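PDB 4N30: protein disulfide isomerase from Pseudomonas aeruginosa, which probably catalyses thiol-disulfide exchange in other proteins, as a member of the DsbA group of thioredoxin-fold oxidoreductases. Local coordinates for residues 64-67 with 68-71; 144-147 with 148-151; 154-157 with 158-162; 201-204 with 205-209. All coordinates share one frame; numbering follows the deposited sequence.

Contact 1: 64-67 with 68-71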
loop_
_atom_site.group_PDB
_atom_site.type_symbol
_atom_site.label_atom_id
_atom_site.label_comp_id
_atom_site.label_asym_id
_atom_site.label_seq_id
_atom_site.Cartn_x
_atom_site.Cartn_y
_atom_site.Cartn_z
ATOM N N LEU A 64 8.239 -1.720 -0.085
ATOM C CA LEU A 64 8.559 -2.010 -1.479
ATOM C C LEU A 64 9.872 -2.828 -1.595
ATOM O O LEU A 64 10.114 -3.307 -2.727
ATOM C CB LEU A 64 8.648 -0.671 -2.221
ATOM C CG LEU A 64 7.230 -0.143 -2.517
ATOM C CD1 LEU A 64 7.262 1.387 -2.746
ATOM C CD2 LEU A 64 6.565 -0.849 -3.713
ATOM N N GLU A 65 10.607 -3.036 -0.537
ATOM C CA GLU A 65 11.738 -3.960 -0.445
ATOM C C GLU A 65 11.348 -5.308 0.074
ATOM O O GLU A 65 12.246 -6.190 0.125
ATOM C CB GLU A 65 12.872 -3.332 0.387
ATOM C CG GLU A 65 13.544 -2.126 -0.285
ATOM C CD GLU A 65 14.197 -2.547 -1.570
ATOM O OE1 GLU A 65 13.603 -2.430 -2.614
ATOM O OE2 GLU A 65 15.332 -3.081 -1.509
ATOM N N CYS A 66 10.133 -5.508 0.512
ATOM C CA CYS A 66 9.779 -6.765 1.226
ATOM C C CYS A 66 9.338 -7.815 0.245
ATOM O O CYS A 66 8.481 -7.644 -0.631
ATOM C CB CYS A 66 8.622 -6.404 2.182
ATOM S SG CYS A 66 7.816 -7.905 2.839
ATOM N N PRO A 67 10.024 -8.982 0.325
ATOM C CA PRO A 67 9.739 -10.048 -0.663
ATOM C C PRO A 67 8.351 -10.607 -0.502
ATOM O O PRO A 67 7.832 -11.165 -1.497
ATOM C CB PRO A 67 10.855 -11.104 -0.325
ATOM C CG PRO A 67 11.156 -10.878 1.107
ATOM C CD PRO A 67 11.053 -9.359 1.318
ATOM N N PHE A 68 7.823 -10.556 0.690
ATOM C CA PHE A 68 6.417 -10.993 0.880
ATOM C C PHE A 68 5.440 -10.050 0.203
ATOM O O PHE A 68 4.509 -10.461 -0.490
ATOM C CB PHE A 68 6.139 -11.125 2.403
ATOM C CG PHE A 68 7.009 -12.116 3.125
ATOM C CD1 PHE A 68 6.812 -13.516 2.954
ATOM C CD2 PHE A 68 7.965 -11.644 4.044
ATOM C CE1 PHE A 68 7.650 -14.417 3.694
ATOM C CE2 PHE A 68 8.731 -12.540 4.809
ATOM C CZ PHE A 68 8.580 -13.896 4.638
ATOM N N CYS A 69 5.691 -8.778 0.417
ATOM C CA CYS A 69 4.836 -7.783 -0.253
ATOM C C CYS A 69 4.950 -7.879 -1.769
ATOM O O CYS A 69 3.927 -7.664 -2.446
ATOM C CB CYS A 69 5.225 -6.401 0.226
ATOM S SG CYS A 69 4.842 -6.073 1.955
ATOM N N LYS A 70 6.158 -8.160 -2.284
ATOM C CA LYS A 70 6.262 -8.283 -3.687
ATOM C C LYS A 70 5.393 -9.410 -4.304
ATOM O O LYS A 70 4.724 -9.208 -5.299
ATOM C CB LYS A 70 7.779 -8.484 -4.054
ATOM C CG LYS A 70 7.979 -8.722 -5.563
ATOM C CD LYS A 70 9.446 -8.770 -5.945
ATOM C CE LYS A 70 9.559 -8.960 -7.412
ATOM N NZ LYS A 70 10.927 -8.817 -8.034
ATOM N N VAL A 71 5.370 -10.567 -3.674
ATOM C CA VAL A 71 4.531 -11.620 -4.285
ATOM C C VAL A 71 3.050 -11.441 -3.898
ATOM O O VAL A 71 2.152 -11.838 -4.599
ATOM C CB VAL A 71 5.068 -13.022 -3.943
ATOM C CG1 VAL A 71 5.086 -13.219 -2.436
ATOM C CG2 VAL A 71 4.266 -14.135 -4.605
#

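Contact 2: 144-147 with 148-151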
loop_
_atom_site.group_PDB
_atom_site.type_symbol
_atom_site.label_atom_id
_atom_site.label_comp_id
_atom_site.label_asym_id
_atom_site.label_seq_id
_atom_site.Cartn_x
_atom_site.Cartn_y
_atom_site.Cartn_z
ATOM N N LEU A 144 14.325 4.962 -10.918
ATOM C CA LEU A 144 13.211 4.165 -11.453
ATOM C C LEU A 144 13.106 4.344 -12.944
ATOM O O LEU A 144 13.105 5.519 -13.398
ATOM C CB LEU A 144 11.880 4.626 -10.758
ATOM C CG LEU A 144 10.656 3.836 -11.219
ATOM C CD1 LEU A 144 10.785 2.404 -10.732
ATOM C CD2 LEU A 144 9.475 4.464 -10.446
ATOM N N ASP A 145 13.013 3.271 -13.738
ATOM C CA ASP A 145 12.757 3.393 -15.189
ATOM C C ASP A 145 11.268 3.412 -15.409
ATOM O O ASP A 145 10.592 2.390 -15.361
ATOM C CB ASP A 145 13.338 2.124 -15.862
ATOM C CG ASP A 145 13.374 2.222 -17.354
ATOM O OD1 ASP A 145 12.843 3.203 -17.924
ATOM O OD2 ASP A 145 13.925 1.298 -17.962
ATOM N N PHE A 146 10.709 4.589 -15.591
ATOM C CA PHE A 146 9.235 4.660 -15.741
ATOM C C PHE A 146 9.008 5.813 -16.678
ATOM O O PHE A 146 8.653 6.915 -16.233
ATOM C CB PHE A 146 8.559 4.922 -14.352
ATOM C CG PHE A 146 7.002 4.766 -14.347
ATOM C CD1 PHE A 146 6.246 4.738 -15.535
ATOM C CD2 PHE A 146 6.298 4.751 -13.146
ATOM C CE1 PHE A 146 4.827 4.571 -15.503
ATOM C CE2 PHE A 146 4.900 4.616 -13.117
ATOM C CZ PHE A 146 4.167 4.549 -14.300
ATOM N N PRO A 147 9.227 5.582 -17.982
ATOM C CA PRO A 147 9.305 6.754 -18.914
ATOM C C PRO A 147 8.002 7.442 -19.210
ATOM O O PRO A 147 8.054 8.535 -19.778
ATOM C CB PRO A 147 9.975 6.184 -20.190
ATOM C CG PRO A 147 9.560 4.747 -20.165
ATOM C CD PRO A 147 9.429 4.298 -18.708
ATOM N N GLU A 148 6.896 6.858 -18.818
ATOM C CA GLU A 148 5.605 7.597 -18.947
ATOM C C GLU A 148 5.489 8.727 -17.921
ATOM O O GLU A 148 4.658 9.660 -18.123
ATOM C CB GLU A 148 4.455 6.629 -18.776
ATOM C CG GLU A 148 4.378 5.619 -19.952
ATOM C CD GLU A 148 5.397 4.487 -19.816
ATOM O OE1 GLU A 148 5.893 4.251 -18.688
ATOM O OE2 GLU A 148 5.694 3.835 -20.846
ATOM N N LEU A 149 6.315 8.716 -16.871
ATOM C CA LEU A 149 6.366 9.806 -15.926
ATOM C C LEU A 149 7.502 10.718 -16.271
ATOM O O LEU A 149 8.409 10.344 -17.012
ATOM C CB LEU A 149 6.524 9.277 -14.491
ATOM C CG LEU A 149 5.287 8.520 -13.935
ATOM C CD1 LEU A 149 5.310 8.559 -12.412
ATOM C CD2 LEU A 149 3.960 9.147 -14.364
ATOM N N ASP A 150 7.451 11.904 -15.645
ATOM C CA ASP A 150 8.553 12.879 -15.774
ATOM C C ASP A 150 9.565 12.504 -14.700
ATOM O O ASP A 150 9.366 12.746 -13.492
ATOM C CB ASP A 150 7.915 14.245 -15.603
ATOM C CG ASP A 150 8.917 15.350 -15.620
ATOM O OD1 ASP A 150 8.414 16.514 -15.717
ATOM O OD2 ASP A 150 10.136 15.167 -15.501
ATOM N N GLN A 151 10.667 11.888 -15.165
ATOM C CA GLN A 151 11.591 11.296 -14.168
ATOM C C GLN A 151 12.330 12.322 -13.327
ATOM O O GLN A 151 12.457 12.171 -12.136
ATOM C CB GLN A 151 12.653 10.420 -14.865
ATOM C CG GLN A 151 12.203 9.506 -15.981
ATOM C CD GLN A 151 11.853 8.148 -15.465
ATOM O OE1 GLN A 151 11.353 8.032 -14.337
ATOM N NE2 GLN A 151 12.149 7.092 -16.256
#

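Contact 3: 154-157 with 158-162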
loop_
_atom_site.group_PDB
_atom_site.type_symbol
_atom_site.label_atom_id
_atom_site.label_comp_id
_atom_site.label_asym_id
_atom_site.label_seq_id
_atom_site.Cartn_x
_atom_site.Cartn_y
_atom_site.Cartn_z
ATOM N N LEU A 154 9.919 13.568 -10.841
ATOM C CA LEU A 154 9.710 12.469 -9.830
ATOM C C LEU A 154 10.820 12.470 -8.729
ATOM O O LEU A 154 10.568 12.456 -7.541
ATOM C CB LEU A 154 9.578 11.176 -10.609
ATOM C CG LEU A 154 9.069 10.077 -9.653
ATOM C CD1 LEU A 154 7.556 10.164 -9.455
ATOM C CD2 LEU A 154 9.411 8.706 -10.306
ATOM N N GLU A 155 12.061 12.554 -9.262
ATOM C CA GLU A 155 13.165 12.528 -8.305
ATOM C C GLU A 155 13.222 13.741 -7.414
ATOM O O GLU A 155 13.557 13.681 -6.252
ATOM C CB GLU A 155 14.484 12.396 -9.069
ATOM C CG GLU A 155 14.616 11.050 -9.817
ATOM C CD GLU A 155 15.672 11.017 -10.926
ATOM O OE1 GLU A 155 16.558 11.908 -10.967
ATOM O OE2 GLU A 155 15.603 10.088 -11.776
ATOM N N LYS A 156 12.915 14.935 -7.977
ATOM C CA LYS A 156 12.900 16.088 -7.137
ATOM C C LYS A 156 11.872 15.992 -6.041
ATOM O O LYS A 156 12.090 16.433 -4.925
ATOM C CB LYS A 156 12.733 17.363 -8.007
ATOM C CG LYS A 156 12.850 18.588 -7.141
ATOM C CD LYS A 156 12.620 19.902 -7.898
ATOM C CE LYS A 156 13.613 20.078 -9.002
ATOM N NZ LYS A 156 13.551 21.488 -9.573
ATOM N N CYS A 157 10.670 15.561 -6.438
ATOM C CA CYS A 157 9.626 15.420 -5.453
ATOM C C CYS A 157 10.028 14.412 -4.313
ATOM O O CYS A 157 9.800 14.720 -3.147
ATOM C CB CYS A 157 8.375 14.943 -6.210
ATOM S SG CYS A 157 6.978 14.430 -5.097
ATOM N N ALA A 158 10.688 13.323 -4.714
ATOM C CA ALA A 158 11.101 12.374 -3.632
ATOM C C ALA A 158 12.118 13.027 -2.740
ATOM O O ALA A 158 12.070 12.794 -1.507
ATOM C CB ALA A 158 11.618 11.109 -4.233
ATOM N N LYS A 159 13.005 13.862 -3.271
ATOM C CA LYS A 159 13.964 14.572 -2.462
ATOM C C LYS A 159 13.382 15.668 -1.579
ATOM O O LYS A 159 13.830 15.906 -0.434
ATOM C CB LYS A 159 15.085 15.107 -3.413
ATOM C CG LYS A 159 16.263 15.817 -2.719
ATOM C CD LYS A 159 17.382 16.180 -3.711
ATOM C CE LYS A 159 17.085 17.353 -4.625
ATOM N NZ LYS A 159 16.928 18.668 -3.937
ATOM N N ASP A 160 12.424 16.439 -2.104
ATOM C CA ASP A 160 12.087 17.725 -1.519
ATOM C C ASP A 160 10.716 17.798 -0.882
ATOM O O ASP A 160 10.501 18.625 -0.031
ATOM C CB ASP A 160 12.138 18.890 -2.550
ATOM C CG ASP A 160 13.494 19.210 -3.052
ATOM O OD1 ASP A 160 14.503 18.709 -2.492
ATOM O OD2 ASP A 160 13.571 19.970 -4.043
ATOM N N ASN A 161 9.750 16.999 -1.340
ATOM C CA ASN A 161 8.356 17.279 -0.923
ATOM C C ASN A 161 8.146 16.728 0.478
ATOM O O ASN A 161 8.153 15.508 0.734
ATOM C CB ASN A 161 7.467 16.573 -1.955
ATOM C CG ASN A 161 6.020 16.858 -1.717
ATOM O OD1 ASN A 161 5.540 16.811 -0.557
ATOM N ND2 ASN A 161 5.250 17.167 -2.801
ATOM N N GLU A 162 7.907 17.644 1.420
ATOM C CA GLU A 162 7.730 17.267 2.821
ATOM C C GLU A 162 6.333 16.844 3.110
ATOM O O GLU A 162 6.146 16.126 4.108
ATOM C CB GLU A 162 8.101 18.436 3.733
ATOM C CG GLU A 162 9.545 18.909 3.546
ATOM C CD GLU A 162 9.899 20.042 4.500
ATOM O OE1 GLU A 162 9.755 21.227 4.101
ATOM O OE2 GLU A 162 10.242 19.741 5.664
#

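Contact 4: 201-204 with 205-209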
loop_
_atom_site.group_PDB
_atom_site.type_symbol
_atom_site.label_atom_id
_atom_site.label_comp_id
_atom_site.label_asym_id
_atom_site.label_seq_id
_atom_site.Cartn_x
_atom_site.Cartn_y
_atom_site.Cartn_z
ATOM N N GLY A 201 0.478 -11.032 7.899
ATOM C CA GLY A 201 0.925 -12.030 6.881
ATOM C C GLY A 201 0.146 -11.965 5.606
ATOM O O GLY A 201 -0.685 -11.061 5.328
ATOM N N MET A 202 0.586 -12.865 4.723
ATOM C CA MET A 202 0.021 -13.060 3.391
ATOM C C MET A 202 -1.308 -13.770 3.438
ATOM O O MET A 202 -1.435 -14.952 2.986
ATOM C CB MET A 202 0.998 -13.716 2.403
ATOM C CG MET A 202 2.279 -12.885 2.251
ATOM S SD MET A 202 3.433 -13.668 1.065
ATOM C CE MET A 202 3.652 -15.245 1.788
ATOM N N ALA A 203 -2.360 -13.092 3.868
ATOM C CA ALA A 203 -3.671 -13.738 4.080
ATOM C C ALA A 203 -4.208 -14.289 2.761
ATOM O O ALA A 203 -4.406 -13.528 1.800
ATOM C CB ALA A 203 -4.630 -12.694 4.648
ATOM N N ASP A 204 -4.603 -15.584 2.793
ATOM C CA ASP A 204 -5.189 -16.286 1.676
ATOM C C ASP A 204 -6.686 -16.056 1.618
ATOM O O ASP A 204 -7.249 -15.268 2.399
ATOM C CB ASP A 204 -4.883 -17.808 1.685
ATOM C CG ASP A 204 -5.415 -18.516 2.830
ATOM O OD1 ASP A 204 -6.400 -18.139 3.452
ATOM O OD2 ASP A 204 -4.809 -19.529 3.281
ATOM N N GLU A 205 -7.366 -16.567 0.608
ATOM C CA GLU A 205 -8.772 -16.198 0.467
ATOM C C GLU A 205 -9.569 -16.635 1.672
ATOM O O GLU A 205 -10.510 -15.902 2.026
ATOM C CB GLU A 205 -9.394 -16.728 -0.814
ATOM C CG GLU A 205 -9.460 -18.232 -0.926
ATOM C CD GLU A 205 -9.963 -18.715 -2.305
ATOM O OE1 GLU A 205 -10.391 -17.879 -3.199
ATOM O OE2 GLU A 205 -9.966 -19.964 -2.471
ATOM N N THR A 206 -9.261 -17.774 2.296
ATOM C CA THR A 206 -10.027 -18.263 3.430
ATOM C C THR A 206 -9.911 -17.280 4.615
ATOM O O THR A 206 -10.842 -17.003 5.377
ATOM C CB THR A 206 -9.588 -19.626 3.851
ATOM O OG1 THR A 206 -9.654 -20.431 2.655
ATOM C CG2 THR A 206 -10.454 -20.169 5.010
ATOM N N THR A 207 -8.677 -16.809 4.837
ATOM C CA THR A 207 -8.376 -15.816 5.840
ATOM C C THR A 207 -9.162 -14.514 5.572
ATOM O O THR A 207 -9.777 -13.952 6.510
ATOM C CB THR A 207 -6.868 -15.626 5.958
ATOM O OG1 THR A 207 -6.304 -16.924 6.299
ATOM C CG2 THR A 207 -6.574 -14.597 7.047
ATOM N N LEU A 208 -9.161 -14.019 4.349
ATOM C CA LEU A 208 -9.855 -12.806 4.047
ATOM C C LEU A 208 -11.363 -12.981 4.286
ATOM O O LEU A 208 -12.028 -12.119 4.864
ATOM C CB LEU A 208 -9.621 -12.372 2.593
ATOM C CG LEU A 208 -8.175 -11.949 2.294
ATOM C CD1 LEU A 208 -8.016 -11.629 0.832
ATOM C CD2 LEU A 208 -7.685 -10.787 3.116
ATOM N N LEU A 209 -11.914 -14.067 3.743
ATOM C CA LEU A 209 -13.376 -14.303 3.892
ATOM C C LEU A 209 -13.746 -14.429 5.317
ATOM O O LEU A 209 -14.806 -13.960 5.776
ATOM C CB LEU A 209 -13.808 -15.593 3.140
ATOM C CG LEU A 209 -13.721 -15.471 1.611
ATOM C CD1 LEU A 209 -13.884 -16.849 0.965
ATOM C CD2 LEU A 209 -14.732 -14.446 1.124
HETATM O O HOH W 1 -3.593 -17.123 5.147
#

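Contact 1: 64-67 with 68-71
Between C66 and V71 the chain leaves a loop and enters helix 67-81, and the first helical bonds run from K70 N to C66 O (2.9 Å, N-H...O angle 154°) and, weakly, from V71 N to P67 O. C66 is the N-cap of this helix, and it caps with sulfur. Its SG lies anti to the backbone N (chi1 167°), which swings it over the opening turn to accept the N-H of C69 at 3.3 Å between C69 N and C66 SG. The N-H points almost straight at the sulfur, at 166°. C69 bends its own thiol back toward the same place, and C69 SG comes to 3.6 Å from C66 SG. The sulfurs are therefore neighbours but not bonded, as in the reduced form of such a pair. F68 also meets C66: its CB is 3.7 Å from C66 SG, and the ring offers the sulfur its edge, with C66 SG 5.2 Å from the centroid of the F68 ring and close to the ring plane. K70 begins near the cap, with CB against C66 O, but its extended chain carries NZ away to a hydrogen bond with F129 O. Beyond the turn, both C66 and C69 touch T183, so a second loop borders the thiol pair. A CxxC pair at a helix start is the hallmark of thioredoxin-type oxidoreductases, and C66 and C69 are probably the redox pair here.

Contact 2: 144-147 with 148-151
The F146 ring takes L149 over one face and E148 at its edge. From CB the side chain runs on with CG anti to the backbone N (chi1 -170°), and F146 CG already has L149 CG at 4.1 Å. The ring then divides its neighbours. CD2 and CE2 are each met by both CG and CD1 of L149, while CD1 and CE1 have E148 OE1 beside them, 3.2 Å from F146 CD1. At the tip, CZ is again under L149 CG. That methine sits 3.9 Å from the ring centroid and only 6° off the normal, a CH-pi contact centred on the face. The backbone that allows this is a type I beta turn from F146 to L149, closed by L149 N donating to F146 O at 3.0 Å. The E148 chain bends at chi2, and E148 OE1 reaches the ring edge in plane as well as P147 CD at 3.5 Å. Carboxylate and ring planes are 55° apart, and the acceptor faces ring hydrogens, probably a mildly favourable C-H...O approach. F146 also touches S123 of helix 99-131, and D150 caps helix 151-160 through R153 N.

Contact 3: 154-157 with 158-162
The final turns of helix 151-160, in the helical part of this DsbA-type protein, bring C157 against N161 just where the helix gives way to the next one. N161 N donates to C157 O (2.9 Å, 163°), while D160 N is shared between K156 O at 2.8 Å and, weakly, C157 O. Thus C157 O receives two N-H groups as the helix runs out. N161 CB packs over the same residue, 3.8 Å from C157 SG. N161 OD1 accepts from I164 N, so N161, whose N closes the last bond of helix 151-160, also caps the start of helix 162-177. C157 SG is itself spoken for, in a disulfide to C111 that ties this short helix to helix 99-131. On the outer side K159 curls at chi3 and chi4, so that K159 NZ forms a salt bridge with D160 OD1 at 2.8 Å, arriving on the syn side of the carboxylate. The other oxygen, D160 OD2, rests 3.5 Å from K156 CG; K156 NZ, 5.7 Å from D160 OD2, makes no salt bridge to it and probably adds a weaker attraction at most. L154 packs on L108, C111 and Q115 of helix 99-131.

Contact 4: 201-204 with 205-209
D204 reaches over the first turn of helix 205-216 and takes the N-H of T207 on its carboxylate, with 3.0 Å from T207 N to D204 OD1. The bond is almost linear, 169° at the hydrogen, and the donor approaches nearly along the C-O axis of the acceptor. What allows it is the first torsion of D204 (chi1 63°), which sets CG between the backbone N and the carbonyl carbon and turns the acid forward onto the helix end. The next N-H, that of L208, goes to the main chain of the same residue at 3.0 Å between L208 N and D204 O, so D204 serves the helix start with both side chain and carbonyl. This is a classical aspartate N-cap, its negative charge probably well matched to the helix dipole. Where a capping box would have T207 OG1 accept from D204 N directly, water 1 lies between them, accepting from D204 N at 3.0 Å and hydrogen-bonded to T207 OG1. Beneath the polar cap lies an apolar one: A203 CB is 3.6 Å from T207 CG2 and 3.9 Å from L208 CD2. The second of these pairs the residue before the cap with the fourth after it, as in a hydrophobic staple. Further out, A203 and L208 both rest on L186 of strand 185-190, and L208 also meets I188 and W79. A203 O accepts from Y72 OH of helix 67-81. Before them M202 centres an inverse gamma turn, with a weak bond from A203 N to G201 O.

Overall arrangement
Along the chain the four contacts follow in series. Contact 1 opens helix 67-81 at the CxxC pair, and contact 4 opens helix 205-216 just after edge strand 196-200; their centres are 17 Å apart, and M202 SD packs on F68 O and V71 CG1. Contacts 2 and 3 lie before and along helix 151-160, their centres 14 Å apart, with L154 packing against L149 and L144 beside helix 99-131. These two lie about 34 and 35 Å from contact 4, centre to centre, on the other side of the molecule. The CxxC pair, its loop packed against helix 99-131, is consistent with the DsbA layout, in which the active site lies where the thioredoxin and helical domains meet.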